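Local coordinates for protein lipolytic enzyme, G-D-S-L family (Bacteroides thetaiotaomicron, PDB 7BR2) that metabolises the drug diltiazem in a gut bacterium and belongs to the SGNH (GDSL) family of serine esterases, at residues A[57-62]-A[68-73]; A[369-374]-A[401-406]; A[374-379]-A[391-396]; A[384-389]-A[409-414]. All coordinates share one frame; numbering follows the deposited sequence.

From the N terminus, contact 1 comes first and stands in series with the rest: it closes the short loop between strand 53-58 of the parallel sheet and helix 64-75. The other three lie far along the chain, where the long helix 344-377 ends and short helices follow. Contact 2 joins that helix to helix 402-406, closing a wide loop. Contact 3, which shares F374 with it, is nested inside and brings in helix 388-397. Contact 4 crosses both, linking the loop before helix 388-397 to helix 408-414. The two groups meet where R70 and K69 of contact 1 pack against F374, so the helical cluster is tied to the hydrolase core.

Contact 1: A[57-62]-A[68-73]; sequences GGIGGD and NKRLDG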
# COMPACT_ATOMS: atom_id res chain seq x y z
N GLY A 57 -9.10 -4.98 -5.44
CA GLY A 57 -9.74 -5.77 -6.48
C GLY A 57 -8.85 -6.93 -6.89
O GLY A 57 -8.71 -7.24 -8.07
N GLY A 58 -8.20 -7.53 -5.91
CA GLY A 58 -7.38 -8.70 -6.14
C GLY A 58 -8.17 -9.96 -5.82
O GLY A 58 -9.02 -9.95 -4.93
N ILE A 59 -7.91 -11.02 -6.59
CA ILE A 59 -8.37 -12.37 -6.28
C ILE A 59 -7.20 -13.32 -6.49
O ILE A 59 -6.59 -13.33 -7.57
CB ILE A 59 -9.57 -12.78 -7.16
CG1 ILE A 59 -10.78 -11.87 -6.89
CG2 ILE A 59 -9.93 -14.23 -6.93
CD1 ILE A 59 -12.05 -12.36 -7.50
N GLY A 60 -6.87 -14.10 -5.47
CA GLY A 60 -5.74 -15.01 -5.58
C GLY A 60 -5.92 -16.00 -6.73
O GLY A 60 -7.00 -16.56 -6.93
N GLY A 61 -4.82 -16.24 -7.45
CA GLY A 61 -4.81 -17.17 -8.56
C GLY A 61 -5.13 -16.58 -9.91
O GLY A 61 -4.99 -17.28 -10.92
N ASP A 62 -5.58 -15.32 -9.98
CA ASP A 62 -6.05 -14.77 -11.25
C ASP A 62 -4.93 -14.59 -12.27
O ASP A 62 -3.81 -14.20 -11.95
CB ASP A 62 -6.73 -13.40 -11.05
CG ASP A 62 -8.20 -13.51 -10.65
OD1 ASP A 62 -8.64 -14.62 -10.24
OD2 ASP A 62 -8.94 -12.51 -10.79
N ASN A 68 -10.28 -10.37 -16.62
CA ASN A 68 -11.18 -9.96 -17.69
C ASN A 68 -12.59 -10.50 -17.47
O ASN A 68 -13.57 -9.79 -17.72
CB ASN A 68 -10.66 -10.43 -19.05
CG ASN A 68 -11.57 -10.04 -20.19
OD1 ASN A 68 -11.69 -8.86 -20.52
ND2 ASN A 68 -12.27 -11.01 -20.77
N LYS A 69 -12.71 -11.78 -17.06
CA LYS A 69 -14.03 -12.36 -16.78
C LYS A 69 -14.81 -11.54 -15.76
O LYS A 69 -16.04 -11.45 -15.84
CB LYS A 69 -13.93 -13.78 -16.22
CG LYS A 69 -13.60 -14.93 -17.12
CD LYS A 69 -13.74 -16.23 -16.29
CE LYS A 69 -13.19 -16.02 -14.89
NZ LYS A 69 -13.79 -16.85 -13.81
N ARG A 70 -14.12 -10.98 -14.76
CA ARG A 70 -14.83 -10.35 -13.65
C ARG A 70 -14.86 -8.82 -13.70
O ARG A 70 -15.32 -8.19 -12.74
CB ARG A 70 -14.24 -10.79 -12.31
CG ARG A 70 -12.81 -10.37 -12.06
CD ARG A 70 -12.38 -10.84 -10.67
NE ARG A 70 -10.92 -10.87 -10.50
CZ ARG A 70 -10.22 -9.90 -9.91
NH1 ARG A 70 -10.84 -8.82 -9.44
NH2 ARG A 70 -8.90 -10.03 -9.79
N LEU A 71 -14.37 -8.20 -14.78
CA LEU A 71 -14.46 -6.73 -14.89
C LEU A 71 -15.87 -6.18 -14.62
O LEU A 71 -16.02 -5.22 -13.84
CB LEU A 71 -13.99 -6.28 -16.27
CG LEU A 71 -12.49 -6.29 -16.54
CD1 LEU A 71 -12.20 -5.76 -17.94
CD2 LEU A 71 -11.75 -5.52 -15.48
N ASP A 72 -16.91 -6.72 -15.26
CA ASP A 72 -18.25 -6.14 -15.10
C ASP A 72 -18.75 -6.24 -13.65
O ASP A 72 -19.21 -5.25 -13.07
CB ASP A 72 -19.26 -6.81 -16.03
CG ASP A 72 -19.18 -6.34 -17.47
OD1 ASP A 72 -18.96 -5.13 -17.71
OD2 ASP A 72 -19.37 -7.18 -18.37
N GLY A 73 -18.69 -7.45 -13.08
CA GLY A 73 -19.30 -7.72 -11.78
C GLY A 73 -18.46 -7.37 -10.57
O GLY A 73 -18.99 -7.34 -9.45
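R70 meets D62 and the carbonyl of G57 with its guanidinium group, across the loop that leads from strand 53-58, an outermost strand of the parallel sheet, to helix 64-75. The glycine-rich sequence 57-62 resembles block II of the SGNH hydrolases, a loop that in relatives helps to form the oxyanion hole. The grip is side-on at one end: NE of R70 lies 2.6 Å from D62 OD2, nearly along the C-O axis of that oxygen. NH2 of R70 reaches the same D62 OD2 at 2.7 Å from above the carboxylate plane, completing the salt bridge. At the other end NH1 of R70 bonds to G57 O at 3.0 Å, and NH2 adds a longer bond of 3.3 Å to the same G57 O. Both acceptors lie in the guanidinium plane. Over one face lies I59, whose CG1 sits 3.6 Å above the centre of the R70 group, while I59 CD1 runs on to R70 CD at 3.5 Å. A first torsion of 65° followed by an extended chain carries the arginine head from the helix to the strand end.

The packing is close around this buried head. By contrast G60, partly exposed, and G61, exposed, in the middle of a type II turn from I59 to D62, do not touch the helix segment. D74 adds a salt bridge to R70 NH1. With two bonds to each of two oxygens, the head is probably fixed in its orientation, and the carboxylates of D62 and D74 would favour its charged form.

Contact 2: A[369-374]-A[401-406]; sequences YAWCQF and NMWLKG
W371 and W403 both hold CG anti to the backbone N (chi1 -178° and -162°), which sends each indole out from its helix toward the other. The result is a T-shaped, edge-to-face tryptophan pair between the long helix 344-377 and the short helix 402-406. The six-membered ring of W371 offers its face and W403 its five-membered edge, with centroids 4.3 Å apart and planes at 79°. W403 CD1 does the touching, 3.3 Å from W371 CZ2 and offset toward the rim of that ring. W403 is exposed and poorly ordered, and R407 makes a cation-pi contact with it.

L404 approaches differently: its CD1 meets the rim of the W371 indole near the ring plane, 3.8 Å from W371 CZ3. L404 also packs on M394 of helix 388-397, so the tryptophan edge joins a wider apolar cluster; I59 touches W371 as well. With an alanine at W371, W403 CD1 would probably lose the ring face it rests on, and a gap would be likely to open beside L404 CD1 and I59.

N401 is the N-cap of helix 402-406, its OD1 accepting from L404 N at 3.1 Å with the donor standing above the carbonyl plane.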
# COMPACT_ATOMS: atom_id res chain seq x y z
N TYR A 369 -15.52 -13.62 -0.59
CA TYR A 369 -16.81 -13.80 -1.25
C TYR A 369 -16.67 -13.68 -2.76
O TYR A 369 -17.23 -14.48 -3.51
CB TYR A 369 -17.83 -12.80 -0.68
CG TYR A 369 -19.05 -12.58 -1.53
CD1 TYR A 369 -20.13 -13.47 -1.51
CD2 TYR A 369 -19.15 -11.45 -2.35
CE1 TYR A 369 -21.27 -13.25 -2.29
CE2 TYR A 369 -20.27 -11.22 -3.13
CZ TYR A 369 -21.33 -12.13 -3.10
OH TYR A 369 -22.45 -11.88 -3.87
N ALA A 370 -15.88 -12.70 -3.22
CA ALA A 370 -15.66 -12.53 -4.66
C ALA A 370 -15.01 -13.77 -5.28
O ALA A 370 -15.32 -14.12 -6.43
CB ALA A 370 -14.81 -11.29 -4.93
N TRP A 371 -14.07 -14.40 -4.57
CA TRP A 371 -13.55 -15.66 -5.11
C TRP A 371 -14.67 -16.68 -5.24
O TRP A 371 -14.77 -17.37 -6.26
CB TRP A 371 -12.43 -16.26 -4.26
CG TRP A 371 -11.95 -17.52 -4.94
CD1 TRP A 371 -10.97 -17.62 -5.89
CD2 TRP A 371 -12.50 -18.85 -4.80
NE1 TRP A 371 -10.86 -18.91 -6.32
CE2 TRP A 371 -11.78 -19.69 -5.68
CE3 TRP A 371 -13.51 -19.41 -4.02
CZ2 TRP A 371 -12.05 -21.05 -5.79
CZ3 TRP A 371 -13.78 -20.77 -4.13
CH2 TRP A 371 -13.05 -21.57 -5.01
N CYS A 372 -15.53 -16.80 -4.23
CA CYS A 372 -16.63 -17.75 -4.38
C CYS A 372 -17.43 -17.45 -5.64
O CYS A 372 -17.76 -18.36 -6.42
CB CYS A 372 -17.54 -17.72 -3.14
SG CYS A 372 -16.72 -18.47 -1.71
N GLN A 373 -17.62 -16.17 -5.93
CA GLN A 373 -18.50 -15.82 -7.04
C GLN A 373 -17.83 -16.07 -8.39
O GLN A 373 -18.42 -16.71 -9.26
CB GLN A 373 -18.97 -14.36 -6.93
CG GLN A 373 -20.08 -14.16 -5.88
CD GLN A 373 -21.36 -14.96 -6.18
OE1 GLN A 373 -21.51 -15.53 -7.26
NE2 GLN A 373 -22.30 -14.97 -5.23
N PHE A 374 -16.61 -15.55 -8.59
CA PHE A 374 -15.99 -15.64 -9.90
C PHE A 374 -15.09 -16.87 -10.07
O PHE A 374 -14.93 -17.36 -11.19
CB PHE A 374 -15.21 -14.36 -10.20
CG PHE A 374 -16.09 -13.15 -10.22
CD1 PHE A 374 -16.81 -12.82 -11.35
CD2 PHE A 374 -16.21 -12.34 -9.09
CE1 PHE A 374 -17.64 -11.71 -11.35
CE2 PHE A 374 -17.03 -11.23 -9.09
CZ PHE A 374 -17.75 -10.91 -10.22
N ASN A 401 -13.29 -30.01 -3.99
CA ASN A 401 -12.80 -28.64 -4.16
C ASN A 401 -12.39 -28.12 -2.77
O ASN A 401 -13.21 -27.53 -2.06
CB ASN A 401 -13.84 -27.73 -4.80
CG ASN A 401 -13.26 -26.40 -5.28
OD1 ASN A 401 -12.29 -25.89 -4.72
ND2 ASN A 401 -13.83 -25.85 -6.34
N MET A 402 -11.13 -28.36 -2.41
CA MET A 402 -10.65 -27.99 -1.08
C MET A 402 -10.88 -26.52 -0.80
O MET A 402 -11.40 -26.15 0.26
CB MET A 402 -9.15 -28.29 -0.97
CG MET A 402 -8.65 -28.73 0.40
SD MET A 402 -9.57 -30.11 1.09
CE MET A 402 -8.50 -31.47 0.60
N TRP A 403 -10.59 -25.67 -1.78
CA TRP A 403 -10.67 -24.23 -1.56
C TRP A 403 -12.11 -23.80 -1.36
O TRP A 403 -12.40 -22.98 -0.48
CB TRP A 403 -10.04 -23.51 -2.75
CG TRP A 403 -9.67 -22.09 -2.52
CD1 TRP A 403 -10.31 -20.98 -2.99
CD2 TRP A 403 -8.57 -21.61 -1.74
NE1 TRP A 403 -9.67 -19.85 -2.56
CE2 TRP A 403 -8.60 -20.21 -1.79
CE3 TRP A 403 -7.57 -22.25 -1.00
CZ2 TRP A 403 -7.66 -19.43 -1.13
CZ3 TRP A 403 -6.64 -21.47 -0.35
CH2 TRP A 403 -6.69 -20.07 -0.42
N LEU A 404 -13.04 -24.38 -2.12
CA LEU A 404 -14.45 -24.03 -1.94
C LEU A 404 -14.97 -24.52 -0.60
O LEU A 404 -15.70 -23.80 0.08
CB LEU A 404 -15.29 -24.61 -3.09
CG LEU A 404 -16.78 -24.23 -3.15
CD1 LEU A 404 -16.96 -22.78 -3.55
CD2 LEU A 404 -17.54 -25.14 -4.08
N LYS A 405 -14.54 -25.71 -0.17
CA LYS A 405 -14.97 -26.20 1.14
C LYS A 405 -14.44 -25.31 2.25
O LYS A 405 -15.13 -25.10 3.25
CB LYS A 405 -14.47 -27.63 1.38
CG LYS A 405 -15.08 -28.27 2.63
CD LYS A 405 -14.57 -29.67 2.90
CE LYS A 405 -15.57 -30.43 3.75
NZ LYS A 405 -15.07 -31.75 4.19
N GLY A 406 -13.23 -24.77 2.09
CA GLY A 406 -12.72 -23.86 3.10
C GLY A 406 -13.51 -22.57 3.21
O GLY A 406 -13.52 -21.95 4.27

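Contact 3: A[374-379]-A[391-396]; sequences FGFFQQ and IEVMDE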
# COMPACT_ATOMS: atom_id res chain seq x y z
N PHE A 374 -16.61 -15.55 -8.59
CA PHE A 374 -15.99 -15.64 -9.90
C PHE A 374 -15.09 -16.87 -10.07
O PHE A 374 -14.93 -17.36 -11.19
CB PHE A 374 -15.21 -14.36 -10.20
CG PHE A 374 -16.09 -13.15 -10.22
CD1 PHE A 374 -16.81 -12.82 -11.35
CD2 PHE A 374 -16.21 -12.34 -9.09
CE1 PHE A 374 -17.64 -11.71 -11.35
CE2 PHE A 374 -17.03 -11.23 -9.09
CZ PHE A 374 -17.75 -10.91 -10.22
N GLY A 375 -14.51 -17.38 -8.99
CA GLY A 375 -13.70 -18.57 -9.06
C GLY A 375 -14.47 -19.87 -8.98
O GLY A 375 -13.89 -20.93 -9.21
N PHE A 376 -15.78 -19.84 -8.65
CA PHE A 376 -16.57 -21.06 -8.68
C PHE A 376 -17.95 -20.87 -9.32
O PHE A 376 -18.29 -21.57 -10.28
CB PHE A 376 -16.74 -21.65 -7.27
CG PHE A 376 -17.66 -22.82 -7.23
CD1 PHE A 376 -17.25 -24.05 -7.72
CD2 PHE A 376 -18.93 -22.70 -6.70
CE1 PHE A 376 -18.10 -25.15 -7.68
CE2 PHE A 376 -19.78 -23.79 -6.66
CZ PHE A 376 -19.36 -25.02 -7.15
N PHE A 377 -18.75 -19.93 -8.82
CA PHE A 377 -20.16 -19.88 -9.22
C PHE A 377 -20.35 -19.43 -10.66
O PHE A 377 -21.28 -19.90 -11.32
CB PHE A 377 -20.96 -18.97 -8.27
CG PHE A 377 -21.28 -19.62 -6.97
CD1 PHE A 377 -22.06 -20.77 -6.95
CD2 PHE A 377 -20.81 -19.11 -5.78
CE1 PHE A 377 -22.35 -21.41 -5.75
CE2 PHE A 377 -21.10 -19.74 -4.57
CZ PHE A 377 -21.87 -20.89 -4.56
N GLN A 378 -19.49 -18.55 -11.17
CA GLN A 378 -19.63 -18.09 -12.55
C GLN A 378 -19.57 -19.24 -13.54
O GLN A 378 -20.34 -19.30 -14.50
CB GLN A 378 -18.54 -17.07 -12.88
CG GLN A 378 -18.71 -16.41 -14.23
CD GLN A 378 -17.69 -15.32 -14.50
OE1 GLN A 378 -16.55 -15.40 -14.03
NE2 GLN A 378 -18.09 -14.28 -15.23
N GLN A 379 -18.64 -20.18 -13.34
CA GLN A 379 -18.53 -21.30 -14.26
C GLN A 379 -19.73 -22.23 -14.17
O GLN A 379 -19.97 -23.00 -15.10
CB GLN A 379 -17.24 -22.06 -13.98
CG GLN A 379 -15.91 -21.33 -14.35
CD GLN A 379 -15.74 -19.94 -13.70
OE1 GLN A 379 -15.71 -18.91 -14.41
NE2 GLN A 379 -15.69 -19.90 -12.36
N ILE A 391 -26.54 -22.85 -3.27
CA ILE A 391 -26.21 -23.72 -2.15
C ILE A 391 -26.08 -25.16 -2.61
O ILE A 391 -25.18 -25.89 -2.18
CB ILE A 391 -27.25 -23.58 -1.03
CG1 ILE A 391 -27.26 -22.16 -0.46
CG2 ILE A 391 -27.01 -24.62 0.07
CD1 ILE A 391 -28.46 -21.87 0.46
N GLU A 392 -27.00 -25.60 -3.47
CA GLU A 392 -27.01 -26.99 -3.91
C GLU A 392 -25.76 -27.32 -4.71
O GLU A 392 -25.13 -28.37 -4.50
CB GLU A 392 -28.27 -27.26 -4.74
CG GLU A 392 -29.48 -27.61 -3.88
CD GLU A 392 -30.79 -27.52 -4.62
OE1 GLU A 392 -30.78 -27.27 -5.85
OE2 GLU A 392 -31.85 -27.68 -3.97
N VAL A 393 -25.39 -26.45 -5.66
CA VAL A 393 -24.22 -26.74 -6.49
C VAL A 393 -22.94 -26.69 -5.66
O VAL A 393 -22.04 -27.53 -5.80
CB VAL A 393 -24.18 -25.79 -7.70
CG1 VAL A 393 -22.84 -25.83 -8.38
CG2 VAL A 393 -25.29 -26.17 -8.68
N MET A 394 -22.85 -25.72 -4.75
CA MET A 394 -21.68 -25.67 -3.87
C MET A 394 -21.58 -26.94 -3.04
O MET A 394 -20.49 -27.50 -2.87
CB MET A 394 -21.73 -24.44 -2.97
CG MET A 394 -20.65 -24.48 -1.89
SD MET A 394 -20.70 -23.05 -0.81
CE MET A 394 -19.92 -21.83 -1.84
N ASP A 395 -22.71 -27.40 -2.48
CA ASP A 395 -22.69 -28.63 -1.70
C ASP A 395 -22.26 -29.81 -2.55
O ASP A 395 -21.56 -30.71 -2.08
CB ASP A 395 -24.06 -28.89 -1.08
CG ASP A 395 -24.36 -27.97 0.08
OD1 ASP A 395 -23.42 -27.34 0.61
OD2 ASP A 395 -25.53 -27.91 0.50
N GLU A 396 -22.73 -29.85 -3.80
CA GLU A 396 -22.35 -30.92 -4.72
C GLU A 396 -20.87 -30.90 -5.03
O GLU A 396 -20.34 -31.90 -5.54
CB GLU A 396 -23.11 -30.80 -6.04
CG GLU A 396 -24.57 -31.14 -5.96
CD GLU A 396 -25.34 -30.59 -7.15
OE1 GLU A 396 -24.67 -30.12 -8.11
OE2 GLU A 396 -26.59 -30.64 -7.13
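F376 and F377 meet V393 and M394 where helix 344-377 passes through a wider pi-type turn and lies against helix 388-397. Apolar packing carries the whole contact between the two segments. F376 presents the far end of its ring: CZ lies 3.8 Å from V393 CG1, and CE2 of F376 comes to 3.9 Å from M394 CA, so this ring rests on the helix backbone as much as on a side chain. F377 deals with the methionine instead. M394 runs extended through its first two torsions and then bends at the third (chi3 -78°), which swings its methyl CE to 3.5 Å from F377 CZ; M394 CB comes to 3.9 Å from the same F377 CZ.

The second kind of contact is between the aromatic neighbours. F376 CD2 stands 3.6 Å above the centre of the F377 ring, so the two phenylalanines, adjacent in sequence, brace each other as they reach across. L404 and Y411 from the following helices close in around M394.

The polar groups of segment 374-379 find partners in that segment and on K69. Q379 folds back so that its NE2 gives a hydrogen bond of 2.9 Å to F374 O, fairly straight at 161°, while the OE1 atoms of Q378 and Q379 both accept from K69 NZ. Three of the four touching residues are buried, and the chemistry implies that between segments 374-379 and 391-396 the join rests on hydrophobic burial and shape.

Contact 4: A[384-389]-A[409-414]; sequences FANDRK and DLYSKM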
# COMPACT_ATOMS: atom_id res chain seq x y z
N PHE A 384 -23.66 -14.52 -8.74
CA PHE A 384 -24.55 -13.65 -7.96
C PHE A 384 -25.94 -14.26 -7.76
O PHE A 384 -26.89 -13.55 -7.41
CB PHE A 384 -24.68 -12.26 -8.60
CG PHE A 384 -23.39 -11.48 -8.65
CD1 PHE A 384 -22.46 -11.56 -7.61
CD2 PHE A 384 -23.07 -10.72 -9.77
CE1 PHE A 384 -21.26 -10.83 -7.66
CE2 PHE A 384 -21.86 -9.99 -9.83
CZ PHE A 384 -20.96 -10.05 -8.78
N ALA A 385 -26.08 -15.57 -7.97
CA ALA A 385 -27.37 -16.23 -7.73
C ALA A 385 -27.77 -16.10 -6.26
O ALA A 385 -28.88 -15.66 -5.94
CB ALA A 385 -27.31 -17.70 -8.15
N ASN A 386 -26.86 -16.47 -5.35
CA ASN A 386 -27.03 -16.31 -3.91
C ASN A 386 -28.36 -16.88 -3.44
O ASN A 386 -29.10 -16.25 -2.68
CB ASN A 386 -26.88 -14.83 -3.52
CG ASN A 386 -25.44 -14.34 -3.66
OD1 ASN A 386 -24.49 -15.09 -3.49
ND2 ASN A 386 -25.28 -13.09 -4.02
N ASP A 387 -28.66 -18.10 -3.90
CA ASP A 387 -29.96 -18.72 -3.68
C ASP A 387 -29.78 -20.21 -3.39
O ASP A 387 -28.66 -20.70 -3.24
CB ASP A 387 -30.86 -18.51 -4.90
CG ASP A 387 -30.23 -19.04 -6.20
OD1 ASP A 387 -29.17 -19.72 -6.15
OD2 ASP A 387 -30.81 -18.81 -7.26
N ARG A 388 -30.90 -20.94 -3.39
CA ARG A 388 -30.89 -22.36 -3.05
C ARG A 388 -30.14 -23.17 -4.10
O ARG A 388 -29.45 -24.13 -3.76
CB ARG A 388 -32.31 -22.89 -2.87
CG ARG A 388 -32.41 -24.42 -2.76
CD ARG A 388 -31.71 -24.97 -1.51
NE ARG A 388 -31.96 -24.13 -0.34
CZ ARG A 388 -31.37 -24.27 0.85
NH1 ARG A 388 -30.49 -25.23 1.06
NH2 ARG A 388 -31.68 -23.43 1.82
N LYS A 389 -30.28 -22.82 -5.38
CA LYS A 389 -29.51 -23.55 -6.38
C LYS A 389 -28.01 -23.30 -6.22
O LYS A 389 -27.19 -24.20 -6.47
CB LYS A 389 -29.98 -23.22 -7.79
CG LYS A 389 -29.32 -24.14 -8.83
CD LYS A 389 -29.71 -23.77 -10.26
CE LYS A 389 -29.26 -24.83 -11.27
NZ LYS A 389 -30.41 -25.20 -12.17
N ASP A 409 -18.43 -21.82 4.91
CA ASP A 409 -19.00 -21.09 6.04
C ASP A 409 -19.10 -19.59 5.73
O ASP A 409 -20.16 -18.95 5.87
CB ASP A 409 -18.15 -21.35 7.29
CG ASP A 409 -18.73 -20.71 8.53
OD1 ASP A 409 -19.95 -20.85 8.75
OD2 ASP A 409 -17.97 -20.07 9.30
N LEU A 410 -17.99 -19.02 5.24
CA LEU A 410 -17.98 -17.63 4.85
C LEU A 410 -19.04 -17.37 3.78
O LEU A 410 -19.74 -16.37 3.85
CB LEU A 410 -16.59 -17.21 4.36
CG LEU A 410 -16.43 -15.73 3.95
CD1 LEU A 410 -15.06 -15.19 4.39
CD2 LEU A 410 -16.64 -15.51 2.44
N TYR A 411 -19.17 -18.27 2.80
CA TYR A 411 -20.15 -18.00 1.75
C TYR A 411 -21.57 -18.06 2.30
O TYR A 411 -22.45 -17.31 1.85
CB TYR A 411 -20.00 -18.96 0.57
CG TYR A 411 -21.08 -18.69 -0.47
CD1 TYR A 411 -20.98 -17.60 -1.31
CD2 TYR A 411 -22.21 -19.50 -0.56
CE1 TYR A 411 -21.97 -17.32 -2.24
CE2 TYR A 411 -23.21 -19.23 -1.50
CZ TYR A 411 -23.08 -18.15 -2.33
OH TYR A 411 -24.06 -17.87 -3.26
N SER A 412 -21.83 -18.97 3.25
CA SER A 412 -23.17 -19.08 3.83
C SER A 412 -23.54 -17.81 4.58
O SER A 412 -24.73 -17.48 4.68
CB SER A 412 -23.25 -20.32 4.74
OG SER A 412 -22.64 -20.14 6.01
N LYS A 413 -22.54 -17.08 5.07
CA LYS A 413 -22.84 -15.75 5.61
C LYS A 413 -22.93 -14.68 4.51
O LYS A 413 -23.90 -13.92 4.45
CB LYS A 413 -21.77 -15.35 6.63
CG LYS A 413 -21.44 -16.44 7.64
CD LYS A 413 -20.24 -16.06 8.51
CE LYS A 413 -19.59 -17.28 9.19
NZ LYS A 413 -18.14 -17.03 9.51
N MET A 414 -21.94 -14.60 3.64
CA MET A 414 -21.85 -13.45 2.74
C MET A 414 -22.81 -13.53 1.56
O MET A 414 -22.99 -12.52 0.88
CB MET A 414 -20.40 -13.29 2.26
CG MET A 414 -19.45 -12.85 3.35
SD MET A 414 -19.74 -11.12 3.87
CE MET A 414 -18.82 -10.25 2.60
O HOH W 1 -24.07 -17.31 -6.21
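A small polar contact with a bridging water joins the loop before helix 388-397 to helix 408-414, in the helical cluster that follows the long helix 344-377. Its centre is the phenol of Y411. With CG anti to the backbone N (chi1 178°), the ring projects from its helix and brings OH to 2.8 Å from N386 OD1. That pairing is weak. The amide and ring planes stand 38° apart, an oblique meeting.

N386 adopts a left-handed backbone conformation just ahead of D387, the N-cap of the next helix, whose OD1 bonds to A390 N. The amide is shared, for N386 ND2 bonds to Y369 OH on the long helix. Y411 is buried, and its ring meets that of F377, so the polar end sits beyond an apolar shaft.

A phenylalanine in place of Y411 lacks the hydroxyl, and would probably leave the water held from the N386 side alone and N386 OD1 without its weak partner.

The water adds a second link: N386 N donates to it at 3.0 Å, and it lies at the same distance, 3.0 Å, from Y411 OH.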